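Local coordinates for protein geranyltranstransferase (IspA) (Helicobacter pylori, PDB 3LLW) that probably acts as a magnesium-dependent prenyltransferase of the FPP/GGPP synthase family, joining isoprenoid diphosphates in isoprene biosynthesis, at residues 31-34 and 35-38; 141-144 and 145-149; 175-178 and 179-182; 292-295 and 296-300. All blocks are in the same frame, centred on the assembly; numbering follows the deposited sequence.

Contact 1 (31-34 and 35-38); sequences SFHP and YLEK
His33 ND1 accepts the backbone N-H of Tyr35, with ND1 and Tyr35 N 3.2 Å apart and an N-H...N angle of 163°. The donor lies in the imidazole plane, so the ring receives it at its edge. Chi1 of His33 is -162°, which sets the imidazole beside the first turn, with Leu36 CB over one face in a CH-pi contact, 3.8 Å from the ring centroid. The same ring turns an edge onto the face of Tyr35, where His33 CE1 lies 3.5 Å from Tyr35 CE1. This is a T-shaped pair with planes at 72°. Lys38 folds back along a chain bent at three torsions, and its NZ makes a weak hydrogen bond to Pro34 O. Before the histidine, Ser31 OG accepts from His33 N at 3.1 Å and closes an ST turn. Tyr115 of the same chain is a further ring neighbour of Tyr35. Tyr35 is the N-cap residue of helix 36-45, so His33 holds the backbone just where the loop after helix 6-23 turns into that helix, and Tyr170 of the second subunit meets both aromatic rings, placing this helix start at the dimer interface.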
ATOM      1  N   SER A  31       3.619   1.633  21.957  1.00 58.30           N
ATOM      2  CA  SER A  31       3.609   3.093  21.933  1.00 54.64           C
ATOM      3  C   SER A  31       2.782   3.675  23.078  1.00 54.45           C
ATOM      4  O   SER A  31       2.079   2.958  23.791  1.00 54.72           O
ATOM      5  CB  SER A  31       3.064   3.625  20.607  1.00 55.40           C
ATOM      6  OG  SER A  31       1.646   3.628  20.591  1.00 59.40           O
ATOM      7  N   PHE A  32       2.845   4.991  23.217  1.00 52.18           N
ATOM      8  CA  PHE A  32       2.054   5.697  24.208  1.00 53.33           C
ATOM      9  C   PHE A  32       0.748   6.220  23.611  1.00 58.34           C
ATOM     10  O   PHE A  32       0.105   7.109  24.189  1.00 58.33           O
ATOM     11  CB  PHE A  32       2.867   6.822  24.870  1.00 53.26           C
ATOM     12  CG  PHE A  32       3.481   7.808  23.898  1.00 53.80           C
ATOM     13  CD1 PHE A  32       2.850   9.012  23.620  1.00 48.84           C
ATOM     14  CD2 PHE A  32       4.719   7.553  23.303  1.00 53.83           C
ATOM     15  CE1 PHE A  32       3.418   9.934  22.734  1.00 46.72           C
ATOM     16  CE2 PHE A  32       5.288   8.461  22.417  1.00 47.05           C
ATOM     17  CZ  PHE A  32       4.632   9.654  22.129  1.00 51.03           C
ATOM     18  N   HIS A  33       0.360   5.678  22.453  1.00 55.82           N
ATOM     19  CA  HIS A  33      -0.953   5.979  21.884  1.00 55.47           C
ATOM     20  C   HIS A  33      -1.995   5.079  22.551  1.00 54.92           C
ATOM     21  O   HIS A  33      -1.858   3.849  22.520  1.00 49.68           O
ATOM     22  CB  HIS A  33      -0.976   5.785  20.367  1.00 55.51           C
ATOM     23  CG  HIS A  33      -2.125   6.464  19.685  1.00 46.60           C
ATOM     24  ND1 HIS A  33      -3.434   6.059  19.836  1.00 40.73           N
ATOM     25  CD2 HIS A  33      -2.155   7.510  18.827  1.00 39.56           C
ATOM     26  CE1 HIS A  33      -4.220   6.836  19.112  1.00 47.59           C
ATOM     27  NE2 HIS A  33      -3.467   7.717  18.480  1.00 41.79           N
ATOM     28  N   PRO A  34      -3.048   5.693  23.134  1.00 53.90           N
ATOM     29  CA  PRO A  34      -4.084   4.999  23.904  1.00 55.55           C
ATOM     30  C   PRO A  34      -4.843   3.915  23.134  1.00 57.76           C
ATOM     31  O   PRO A  34      -5.231   2.906  23.731  1.00 58.96           O
ATOM     32  CB  PRO A  34      -5.074   6.113  24.265  1.00 56.98           C
ATOM     33  CG  PRO A  34      -4.365   7.354  24.073  1.00 55.58           C
ATOM     34  CD  PRO A  34      -3.312   7.138  23.048  1.00 53.62           C
ATOM     35  N   TYR A  35      -5.073   4.114  21.835  1.00 55.71           N
ATOM     36  CA  TYR A  35      -5.982   3.205  21.142  1.00 54.89           C
ATOM     37  C   TYR A  35      -5.632   2.719  19.741  1.00 54.35           C
ATOM     38  O   TYR A  35      -6.398   1.958  19.165  1.00 57.43           O
ATOM     39  CB  TYR A  35      -7.418   3.743  21.175  1.00 53.07           C
ATOM     40  CG  TYR A  35      -7.664   5.089  20.525  1.00 55.03           C
ATOM     41  CD1 TYR A  35      -7.389   5.307  19.158  1.00 48.63           C
ATOM     42  CD2 TYR A  35      -8.249   6.132  21.259  1.00 51.90           C
ATOM     43  CE1 TYR A  35      -7.644   6.544  18.548  1.00 42.77           C
ATOM     44  CE2 TYR A  35      -8.523   7.366  20.660  1.00 52.02           C
ATOM     45  CZ  TYR A  35      -8.217   7.564  19.305  1.00 52.07           C
ATOM     46  OH  TYR A  35      -8.482   8.781  18.719  1.00 52.47           O
ATOM     47  N   LEU A  36      -4.494   3.137  19.203  1.00 52.58           N
ATOM     48  CA  LEU A  36      -4.143   2.809  17.818  1.00 55.62           C
ATOM     49  C   LEU A  36      -4.029   1.301  17.512  1.00 54.30           C
ATOM     50  O   LEU A  36      -4.439   0.847  16.439  1.00 59.36           O
ATOM     51  CB  LEU A  36      -2.873   3.555  17.398  1.00 53.78           C
ATOM     52  CG  LEU A  36      -2.649   3.700  15.890  1.00 52.12           C
ATOM     53  CD1 LEU A  36      -3.647   4.694  15.300  1.00 56.63           C
ATOM     54  CD2 LEU A  36      -1.222   4.135  15.627  1.00 50.61           C
ATOM     55  N   GLU A  37      -3.505   0.538  18.469  1.00 55.63           N
ATOM     56  CA  GLU A  37      -3.310  -0.904  18.327  1.00 54.40           C
ATOM     57  C   GLU A  37      -4.619  -1.705  18.248  1.00 57.02           C
ATOM     58  O   GLU A  37      -4.719  -2.675  17.474  1.00 53.65           O
ATOM     59  CB  GLU A  37      -2.445  -1.422  19.480  1.00 56.99           C
ATOM     60  CG  GLU A  37      -2.084  -2.909  19.402  1.00 57.95           C
ATOM     61  CD  GLU A  37      -1.662  -3.452  20.753  1.00 75.76           C
ATOM     62  OE1 GLU A  37      -2.549  -3.908  21.507  1.00 85.07           O
ATOM     63  OE2 GLU A  37      -0.450  -3.418  21.064  1.00 73.70           O
ATOM     64  N   LYS A  38      -5.611  -1.323  19.055  1.00 52.19           N
ATOM     65  CA  LYS A  38      -6.914  -1.995  18.992  1.00 57.62           C
ATOM     66  C   LYS A  38      -7.713  -1.508  17.782  1.00 55.81           C
ATOM     67  O   LYS A  38      -8.388  -2.300  17.120  1.00 60.49           O
ATOM     68  CB  LYS A  38      -7.733  -1.876  20.298  1.00 62.32           C
ATOM     69  CG  LYS A  38      -7.739  -0.502  20.974  1.00 68.41           C
ATOM     70  CD  LYS A  38      -7.161  -0.538  22.404  1.00 79.24           C
ATOM     71  CE  LYS A  38      -5.679  -0.954  22.466  1.00 81.17           C
ATOM     72  NZ  LYS A  38      -4.744   0.067  21.900  1.00 70.44           N
TER

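Contact 2 (141-144 and 145-149); sequences ESHI and IVELI
Ile144 and Leu148 lie side by side one helical turn apart, pointing the same way, with Ile144 CG2 3.9 Å from Leu148 CD1. Chi1 of Ile144, -71°, sets CG2 opposite the backbone N and beside the carbonyl carbon, on the side from which Leu148 approaches. Leu148 has a nearly identical first torsion, and its CG comes to 3.3 Å from Ile144 O, beside the oxygen that accepts Leu148 N at 3.0 Å. Ile145 and Val146 lean on the preceding turn in a similar way: Ile145 CG1 is 3.8 Å from Glu141 O, and Val146 CG2 is 3.6 Å from Ser142 O. Glu147 behaves differently. Its chain bends at chi2 (121°), and as modelled the carboxylate comes back beside the carbonyl of His143, with Glu147 OE2 3.2 Å from His143 O. Both are acceptors, so this approach is not a bond, and the placing of the carboxylate is doubtful. The backbone is regular here, Glu147 N bonding His143 O. Leu148 continues onto Met199 and Val202 of helix 178-204. On another side, Ser142 OG hydrogen-bonds Ser142 OG of the second subunit, and Ile145 packs on Val146 of that subunit. With Glu141 at the N-cap, this is the first part of an alpha-helix in the mainly alpha-helical fold of the prenyl synthases, with consecutive i to i+4 bonds from Glu141 O onward and one flank at the dimer interface.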
ATOM      1  N   GLU A 141       7.767 -19.489  -2.364  1.00 56.95           N
ATOM      2  CA  GLU A 141       8.909 -19.188  -3.229  1.00 57.29           C
ATOM      3  C   GLU A 141       8.867 -17.737  -3.633  1.00 55.69           C
ATOM      4  O   GLU A 141       7.794 -17.202  -3.914  1.00 60.13           O
ATOM      5  CB  GLU A 141       8.913 -20.073  -4.472  1.00 60.16           C
ATOM      6  CG  GLU A 141       9.414 -21.487  -4.225  1.00 73.09           C
ATOM      7  CD  GLU A 141       9.092 -22.421  -5.380  1.00 91.99           C
ATOM      8  OE1 GLU A 141       7.922 -22.860  -5.495  1.00 95.33           O
ATOM      9  OE2 GLU A 141      10.014 -22.717  -6.174  1.00 98.41           O
ATOM     10  N   SER A 142      10.040 -17.107  -3.650  1.00 51.31           N
ATOM     11  CA  SER A 142      10.146 -15.673  -3.856  1.00 50.96           C
ATOM     12  C   SER A 142       9.420 -15.196  -5.108  1.00 49.88           C
ATOM     13  O   SER A 142       8.709 -14.183  -5.059  1.00 52.08           O
ATOM     14  CB  SER A 142      11.605 -15.205  -3.808  1.00 49.13           C
ATOM     15  OG  SER A 142      12.386 -15.824  -4.811  1.00 65.31           O
ATOM     16  N   HIS A 143       9.540 -15.951  -6.198  1.00 45.28           N
ATOM     17  CA  HIS A 143       8.891 -15.574  -7.449  1.00 48.79           C
ATOM     18  C   HIS A 143       7.363 -15.613  -7.363  1.00 49.04           C
ATOM     19  O   HIS A 143       6.692 -14.842  -8.047  1.00 51.27           O
ATOM     20  CB  HIS A 143       9.417 -16.388  -8.641  1.00 51.61           C
ATOM     21  CG  HIS A 143       8.962 -17.812  -8.660  1.00 63.60           C
ATOM     22  ND1 HIS A 143       9.618 -18.812  -7.974  1.00 68.67           N
ATOM     23  CD2 HIS A 143       7.922 -18.407  -9.293  1.00 69.11           C
ATOM     24  CE1 HIS A 143       8.996 -19.960  -8.177  1.00 70.27           C
ATOM     25  NE2 HIS A 143       7.964 -19.743  -8.976  1.00 65.77           N
ATOM     26  N   ILE A 144       6.827 -16.490  -6.511  1.00 43.57           N
ATOM     27  CA  ILE A 144       5.384 -16.550  -6.287  1.00 47.63           C
ATOM     28  C   ILE A 144       4.902 -15.324  -5.499  1.00 47.19           C
ATOM     29  O   ILE A 144       3.891 -14.716  -5.869  1.00 49.66           O
ATOM     30  CB  ILE A 144       4.939 -17.895  -5.625  1.00 51.00           C
ATOM     31  CG1 ILE A 144       5.052 -19.054  -6.633  1.00 47.92           C
ATOM     32  CG2 ILE A 144       3.502 -17.800  -5.043  1.00 41.13           C
ATOM     33  CD1 ILE A 144       4.913 -20.450  -6.011  1.00 50.54           C
ATOM     34  N   ILE A 145       5.644 -14.942  -4.455  1.00 44.56           N
ATOM     35  CA  ILE A 145       5.304 -13.745  -3.656  1.00 44.82           C
ATOM     36  C   ILE A 145       5.333 -12.465  -4.509  1.00 44.18           C
ATOM     37  O   ILE A 145       4.449 -11.600  -4.378  1.00 46.33           O
ATOM     38  CB  ILE A 145       6.194 -13.599  -2.379  1.00 42.38           C
ATOM     39  CG1 ILE A 145       6.109 -14.853  -1.502  1.00 36.28           C
ATOM     40  CG2 ILE A 145       5.801 -12.378  -1.549  1.00 45.43           C
ATOM     41  CD1 ILE A 145       4.697 -15.337  -1.208  1.00 39.11           C
ATOM     42  N   VAL A 146       6.314 -12.371  -5.409  1.00 35.81           N
ATOM     43  CA  VAL A 146       6.421 -11.219  -6.304  1.00 40.84           C
ATOM     44  C   VAL A 146       5.203 -11.098  -7.213  1.00 46.67           C
ATOM     45  O   VAL A 146       4.565 -10.036  -7.239  1.00 52.27           O
ATOM     46  CB  VAL A 146       7.746 -11.188  -7.089  1.00 43.82           C
ATOM     47  CG1 VAL A 146       7.661 -10.243  -8.289  1.00 41.67           C
ATOM     48  CG2 VAL A 146       8.859 -10.740  -6.166  1.00 42.84           C
ATOM     49  N   GLU A 147       4.855 -12.189  -7.899  1.00 44.70           N
ATOM     50  CA  GLU A 147       3.620 -12.250  -8.703  1.00 49.87           C
ATOM     51  C   GLU A 147       2.325 -11.890  -7.951  1.00 38.80           C
ATOM     52  O   GLU A 147       1.480 -11.210  -8.499  1.00 46.61           O
ATOM     53  CB  GLU A 147       3.476 -13.613  -9.369  1.00 49.33           C
ATOM     54  CG  GLU A 147       4.051 -13.647 -10.767  1.00 78.21           C
ATOM     55  CD  GLU A 147       5.149 -14.688 -10.914  1.00 94.19           C
ATOM     56  OE1 GLU A 147       4.853 -15.897 -10.778  1.00 99.57           O
ATOM     57  OE2 GLU A 147       6.311 -14.288 -11.165  1.00102.37           O
ATOM     58  N   LEU A 148       2.189 -12.336  -6.708  1.00 37.44           N
ATOM     59  CA  LEU A 148       0.976 -12.095  -5.927  1.00 38.29           C
ATOM     60  C   LEU A 148       0.847 -10.618  -5.642  1.00 35.20           C
ATOM     61  O   LEU A 148      -0.226 -10.044  -5.789  1.00 44.86           O
ATOM     62  CB  LEU A 148       1.002 -12.892  -4.621  1.00 39.13           C
ATOM     63  CG  LEU A 148       0.864 -14.413  -4.723  1.00 39.05           C
ATOM     64  CD1 LEU A 148       1.259 -15.094  -3.442  1.00 36.96           C
ATOM     65  CD2 LEU A 148      -0.508 -14.834  -5.156  1.00 34.34           C
ATOM     66  N   ILE A 149       1.978 -10.013  -5.273  1.00 41.09           N
ATOM     67  CA  ILE A 149       2.089  -8.576  -5.056  1.00 31.73           C
ATOM     68  C   ILE A 149       1.802  -7.754  -6.312  1.00 41.13           C
ATOM     69  O   ILE A 149       1.025  -6.779  -6.228  1.00 31.33           O
ATOM     70  CB  ILE A 149       3.430  -8.214  -4.375  1.00 37.61           C
ATOM     71  CG1 ILE A 149       3.429  -8.754  -2.942  1.00 27.46           C
ATOM     72  CG2 ILE A 149       3.645  -6.709  -4.351  1.00 43.64           C
ATOM     73  CD1 ILE A 149       4.736  -8.561  -2.189  1.00 34.92           C
TER

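Contact 3 (175-178 and 179-182); sequences PLNL and EQLT
Pro175 O is tied to Gln180 OE1 by a water that donates to both, just ahead of the capping box that starts helix 178-204. Leu176 follows and lays its CB 3.6 Å from Gln180 CG, while its CD2 also lies against the glutamine chain. Its other methyl, CD1, is 4.2 Å from Leu181 CD1. The leucine thus covers the aliphatic part of Gln180, and Phe32 of the second subunit packs on both residues. Asn177, the N-cap, supplies the reciprocal bonds of the box. Its backbone N donates almost straight (175°) to Gln180 OE1, and its OD1 accepts Gln180 N at 2.8 Å. Gln180 OE1 is gripped by this backbone N-H and by the water, which should fix the rotation of its amide. The first torsions of Asn177 and Gln180 are both near +65°, which puts each CG between its own backbone N and carbonyl carbon and folds the two side chains toward each other. They cross at about a right angle, yet their amide groups stack with planes only 6° apart. Asn177 O also accepts Leu181 N, opening the regular helical bonding. Leu178, whose side chain packs with that of Leu181 on Phe255 and Leu258 of helix 255-259, lies alongside Thr182. Its carbonyl takes two donors from opposite faces of its plane: Thr182 N, at 3.0 Å from Leu178 O, and the hydroxyl Thr182 OG1, at 2.7 Å from the same oxygen.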
ATOM      1  N   PRO A 175     -26.746  10.229 -13.051  1.00 33.38           N
ATOM      2  CA  PRO A 175     -27.047   9.062 -13.851  1.00 41.63           C
ATOM      3  C   PRO A 175     -25.897   8.762 -14.814  1.00 35.91           C
ATOM      4  O   PRO A 175     -25.350   9.670 -15.436  1.00 36.49           O
ATOM      5  CB  PRO A 175     -28.291   9.489 -14.635  1.00 42.26           C
ATOM      6  CG  PRO A 175     -28.230  10.957 -14.656  1.00 35.04           C
ATOM      7  CD  PRO A 175     -27.647  11.343 -13.362  1.00 38.76           C
ATOM      8  N   LEU A 176     -25.515   7.499 -14.879  1.00 41.67           N
ATOM      9  CA  LEU A 176     -24.462   7.044 -15.780  1.00 42.82           C
ATOM     10  C   LEU A 176     -25.089   6.188 -16.875  1.00 42.67           C
ATOM     11  O   LEU A 176     -26.103   5.543 -16.638  1.00 45.42           O
ATOM     12  CB  LEU A 176     -23.433   6.232 -14.994  1.00 35.59           C
ATOM     13  CG  LEU A 176     -22.633   6.970 -13.912  1.00 37.73           C
ATOM     14  CD1 LEU A 176     -21.829   5.987 -13.125  1.00 38.78           C
ATOM     15  CD2 LEU A 176     -21.734   8.063 -14.465  1.00 35.50           C
ATOM     16  N   ASN A 177     -24.503   6.185 -18.076  1.00 48.01           N
ATOM     17  CA  ASN A 177     -24.964   5.261 -19.104  1.00 44.92           C
ATOM     18  C   ASN A 177     -24.494   3.851 -18.773  1.00 43.17           C
ATOM     19  O   ASN A 177     -23.711   3.670 -17.838  1.00 42.91           O
ATOM     20  CB  ASN A 177     -24.582   5.703 -20.535  1.00 44.53           C
ATOM     21  CG  ASN A 177     -23.074   5.681 -20.815  1.00 41.20           C
ATOM     22  OD1 ASN A 177     -22.354   4.774 -20.415  1.00 41.51           O
ATOM     23  ND2 ASN A 177     -22.606   6.674 -21.559  1.00 37.81           N
ATOM     24  N   LEU A 178     -24.970   2.876 -19.541  1.00 46.00           N
ATOM     25  CA  LEU A 178     -24.575   1.468 -19.418  1.00 51.29           C
ATOM     26  C   LEU A 178     -23.081   1.210 -19.456  1.00 49.27           C
ATOM     27  O   LEU A 178     -22.565   0.465 -18.626  1.00 55.39           O
ATOM     28  CB  LEU A 178     -25.255   0.615 -20.507  1.00 53.01           C
ATOM     29  CG  LEU A 178     -25.055  -0.903 -20.402  1.00 55.16           C
ATOM     30  CD1 LEU A 178     -25.808  -1.435 -19.197  1.00 49.84           C
ATOM     31  CD2 LEU A 178     -25.463  -1.630 -21.683  1.00 58.61           C
ATOM     32  N   GLU A 179     -22.392   1.809 -20.419  1.00 47.82           N
ATOM     33  CA  GLU A 179     -20.960   1.590 -20.583  1.00 52.37           C
ATOM     34  C   GLU A 179     -20.190   2.113 -19.375  1.00 49.47           C
ATOM     35  O   GLU A 179     -19.256   1.473 -18.882  1.00 39.63           O
ATOM     36  CB  GLU A 179     -20.460   2.293 -21.847  1.00 53.08           C
ATOM     37  CG  GLU A 179     -18.953   2.134 -22.116  1.00 67.77           C
ATOM     38  CD  GLU A 179     -18.525   2.652 -23.494  1.00 74.47           C
ATOM     39  OE1 GLU A 179     -19.302   2.503 -24.471  1.00 90.80           O
ATOM     40  OE2 GLU A 179     -17.402   3.199 -23.600  1.00 84.43           O
ATOM     41  N   GLN A 180     -20.595   3.275 -18.880  1.00 42.55           N
ATOM     42  CA  GLN A 180     -19.826   3.875 -17.827  1.00 45.45           C
ATOM     43  C   GLN A 180     -20.139   3.229 -16.474  1.00 42.31           C
ATOM     44  O   GLN A 180     -19.228   3.027 -15.665  1.00 38.52           O
ATOM     45  CB  GLN A 180     -19.833   5.414 -17.911  1.00 44.64           C
ATOM     46  CG  GLN A 180     -21.113   6.126 -17.705  1.00 54.32           C
ATOM     47  CD  GLN A 180     -21.139   7.503 -18.361  1.00 51.14           C
ATOM     48  OE1 GLN A 180     -22.200   8.103 -18.477  1.00 54.84           O
ATOM     49  NE2 GLN A 180     -19.981   7.999 -18.806  1.00 46.35           N
ATOM     50  N   LEU A 181     -21.386   2.788 -16.300  1.00 45.35           N
ATOM     51  CA  LEU A 181     -21.800   2.040 -15.108  1.00 46.00           C
ATOM     52  C   LEU A 181     -21.164   0.647 -15.003  1.00 50.11           C
ATOM     53  O   LEU A 181     -20.815   0.202 -13.907  1.00 53.73           O
ATOM     54  CB  LEU A 181     -23.318   1.936 -15.026  1.00 43.67           C
ATOM     55  CG  LEU A 181     -23.937   1.385 -13.731  1.00 57.57           C
ATOM     56  CD1 LEU A 181     -23.466   2.128 -12.441  1.00 39.80           C
ATOM     57  CD2 LEU A 181     -25.455   1.379 -13.853  1.00 46.66           C
ATOM     58  N   THR A 182     -21.003  -0.030 -16.140  1.00 46.36           N
ATOM     59  CA  THR A 182     -20.311  -1.319 -16.181  1.00 39.97           C
ATOM     60  C   THR A 182     -18.827  -1.121 -15.868  1.00 38.81           C
ATOM     61  O   THR A 182     -18.212  -1.935 -15.180  1.00 44.64           O
ATOM     62  CB  THR A 182     -20.486  -2.027 -17.566  1.00 43.84           C
ATOM     63  OG1 THR A 182     -21.872  -2.063 -17.928  1.00 41.87           O
ATOM     64  CG2 THR A 182     -19.998  -3.446 -17.515  1.00 36.72           C
TER
HETATM   65  O   HOH W   1     -23.734   9.953 -17.622  1.00 39.61           O

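Contact 4 (292-295 and 296-300); sequences NLNA and LLNTL
Ala295 O receives two donors from Thr299, the hydroxyl OG1 at 2.8 Å from it and the backbone N at 3.2 Å. They reach the oxygen from opposite faces of the carbonyl plane, a bifurcated arrangement on the C-terminal alpha-helix 287-301. Thr299 chi1, -42°, sets OG1 opposite its own carbonyl carbon and so turns the hydroxyl back toward the preceding turn. Backbone bonds continue the helix on the residues before: Leu296 N to Asn292 O, Leu297 N to Leu293 O and Asn298 N to Asn294 O. Asn294 and Asn298 meet on the same flank as neighbours one turn apart. With chi1 of -77°, Asn298 brings its ND2 to 2.9 Å from Asn294 O and 3.2 Å from Asn294 OD1, and the two amide planes stand almost perpendicular, 85° apart. Leu293 and Leu297 are buried among neighbouring helices. Leu293 lies against Ala58 of helix 51-63, Leu215 of helix 209-236 and Leu279 of helix 261-279. Leu297 shares Leu279 and adds Val275 and Leu276 of the same helix, with Phe218 and Met222 of helix 209-236. Ala295 meets Leu8 and Tyr12 of helix 6-23; Leu296 lies between Tyr11 of that helix and Leu55 of helix 51-63. Among these apolar contacts Asn292 is a buried polar exception, its ND2 hydrogen-bonded to Ala58 O. Within the helix itself, Leu297 CG lies 3.2 Å from Leu293 O, the oxygen that accepts its own backbone N.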
ATOM      1  N   ASN A 292     -15.717 -26.567  -6.225  1.00 55.70           N
ATOM      2  CA  ASN A 292     -15.569 -25.506  -5.226  1.00 54.94           C
ATOM      3  C   ASN A 292     -16.188 -24.179  -5.673  1.00 52.49           C
ATOM      4  O   ASN A 292     -16.926 -23.545  -4.916  1.00 52.35           O
ATOM      5  CB  ASN A 292     -14.093 -25.309  -4.850  1.00 54.07           C
ATOM      6  CG  ASN A 292     -13.529 -26.468  -4.046  1.00 60.17           C
ATOM      7  OD1 ASN A 292     -14.218 -27.452  -3.793  1.00 65.41           O
ATOM      8  ND2 ASN A 292     -12.265 -26.357  -3.645  1.00 54.41           N
ATOM      9  N   LEU A 293     -15.893 -23.775  -6.907  1.00 50.52           N
ATOM     10  CA  LEU A 293     -16.453 -22.552  -7.457  1.00 55.67           C
ATOM     11  C   LEU A 293     -17.971 -22.606  -7.585  1.00 58.52           C
ATOM     12  O   LEU A 293     -18.656 -21.677  -7.164  1.00 62.76           O
ATOM     13  CB  LEU A 293     -15.788 -22.185  -8.787  1.00 55.90           C
ATOM     14  CG  LEU A 293     -14.324 -21.722  -8.687  1.00 54.87           C
ATOM     15  CD1 LEU A 293     -13.771 -21.404 -10.057  1.00 44.75           C
ATOM     16  CD2 LEU A 293     -14.186 -20.525  -7.762  1.00 51.04           C
ATOM     17  N   ASN A 294     -18.481 -23.715  -8.122  1.00 60.60           N
ATOM     18  CA  ASN A 294     -19.918 -23.946  -8.263  1.00 55.32           C
ATOM     19  C   ASN A 294     -20.650 -23.816  -6.933  1.00 53.75           C
ATOM     20  O   ASN A 294     -21.690 -23.149  -6.865  1.00 47.81           O
ATOM     21  CB  ASN A 294     -20.165 -25.319  -8.900  1.00 62.71           C
ATOM     22  CG  ASN A 294     -21.629 -25.602  -9.173  1.00 64.77           C
ATOM     23  OD1 ASN A 294     -22.219 -26.462  -8.526  1.00 67.20           O
ATOM     24  ND2 ASN A 294     -22.212 -24.903 -10.145  1.00 62.17           N
ATOM     25  N   ALA A 295     -20.078 -24.414  -5.885  1.00 48.66           N
ATOM     26  CA  ALA A 295     -20.692 -24.412  -4.557  1.00 57.60           C
ATOM     27  C   ALA A 295     -20.765 -23.013  -3.972  1.00 63.89           C
ATOM     28  O   ALA A 295     -21.797 -22.620  -3.423  1.00 64.21           O
ATOM     29  CB  ALA A 295     -19.936 -25.314  -3.627  1.00 57.53           C
ATOM     30  N   LEU A 296     -19.667 -22.271  -4.113  1.00 66.97           N
ATOM     31  CA  LEU A 296     -19.561 -20.917  -3.590  1.00 68.07           C
ATOM     32  C   LEU A 296     -20.583 -19.996  -4.247  1.00 66.25           C
ATOM     33  O   LEU A 296     -21.274 -19.238  -3.559  1.00 64.39           O
ATOM     34  CB  LEU A 296     -18.150 -20.372  -3.817  1.00 68.20           C
ATOM     35  CG  LEU A 296     -17.395 -19.695  -2.669  1.00 71.70           C
ATOM     36  CD1 LEU A 296     -16.223 -18.911  -3.245  1.00 71.91           C
ATOM     37  CD2 LEU A 296     -18.267 -18.808  -1.760  1.00 70.13           C
ATOM     38  N   LEU A 297     -20.681 -20.089  -5.572  1.00 64.21           N
ATOM     39  CA  LEU A 297     -21.607 -19.266  -6.347  1.00 64.55           C
ATOM     40  C   LEU A 297     -23.069 -19.565  -6.064  1.00 66.30           C
ATOM     41  O   LEU A 297     -23.885 -18.647  -6.041  1.00 65.41           O
ATOM     42  CB  LEU A 297     -21.343 -19.400  -7.842  1.00 63.96           C
ATOM     43  CG  LEU A 297     -19.958 -19.052  -8.393  1.00 70.81           C
ATOM     44  CD1 LEU A 297     -20.063 -19.011  -9.885  1.00 76.13           C
ATOM     45  CD2 LEU A 297     -19.408 -17.731  -7.860  1.00 76.08           C
ATOM     46  N   ASN A 298     -23.398 -20.840  -5.852  1.00 68.19           N
ATOM     47  CA  ASN A 298     -24.777 -21.228  -5.532  1.00 71.05           C
ATOM     48  C   ASN A 298     -25.212 -20.686  -4.176  1.00 70.95           C
ATOM     49  O   ASN A 298     -26.376 -20.329  -3.990  1.00 72.64           O
ATOM     50  CB  ASN A 298     -24.980 -22.750  -5.609  1.00 69.70           C
ATOM     51  CG  ASN A 298     -25.104 -23.257  -7.048  1.00 74.07           C
ATOM     52  OD1 ASN A 298     -25.927 -22.772  -7.834  1.00 70.68           O
ATOM     53  ND2 ASN A 298     -24.284 -24.244  -7.395  1.00 78.78           N
ATOM     54  N   THR A 299     -24.268 -20.610  -3.244  1.00 68.91           N
ATOM     55  CA  THR A 299     -24.512 -19.964  -1.963  1.00 75.90           C
ATOM     56  C   THR A 299     -24.766 -18.464  -2.167  1.00 75.03           C
ATOM     57  O   THR A 299     -25.691 -17.908  -1.573  1.00 76.87           O
ATOM     58  CB  THR A 299     -23.342 -20.188  -0.978  1.00 78.56           C
ATOM     59  OG1 THR A 299     -22.889 -21.545  -1.071  1.00 76.78           O
ATOM     60  CG2 THR A 299     -23.782 -19.899   0.456  1.00 81.80           C
ATOM     61  N   LEU A 300     -23.964 -17.838  -3.033  1.00 72.79           N
ATOM     62  CA  LEU A 300     -24.073 -16.407  -3.327  1.00 71.95           C
ATOM     63  C   LEU A 300     -25.394 -16.031  -3.999  1.00 73.18           C
ATOM     64  O   LEU A 300     -25.992 -15.005  -3.674  1.00 74.90           O
ATOM     65  CB  LEU A 300     -22.897 -15.943  -4.198  1.00 71.58           C
ATOM     66  CG  LEU A 300     -22.754 -14.428  -4.412  1.00 70.97           C
ATOM     67  CD1 LEU A 300     -22.002 -13.794  -3.240  1.00 74.35           C
ATOM     68  CD2 LEU A 300     -22.084 -14.112  -5.743  1.00 64.16           C
TER

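How the contacts relate
The contacts come in series along the chain, each confined to one helix or helix start, and none touches another. Contacts 1, 2 and 3 mark the beginnings of helices 36-45, 142-156 and 178-204, and all three reach the second subunit. Contact 4 lies within the last helix, 287-301, which no other chain touches there. The centres of contacts 1 and 3 are about 43 Å apart, the largest separation, whereas the centre of contact 4 is about 28 Å from those of contacts 2 and 3. Phe32, from contact 1, packs on Gln180 of contact 3 in the second subunit, so the loop leading into helix 36-45 meets the start of helix 178-204 across the dimer.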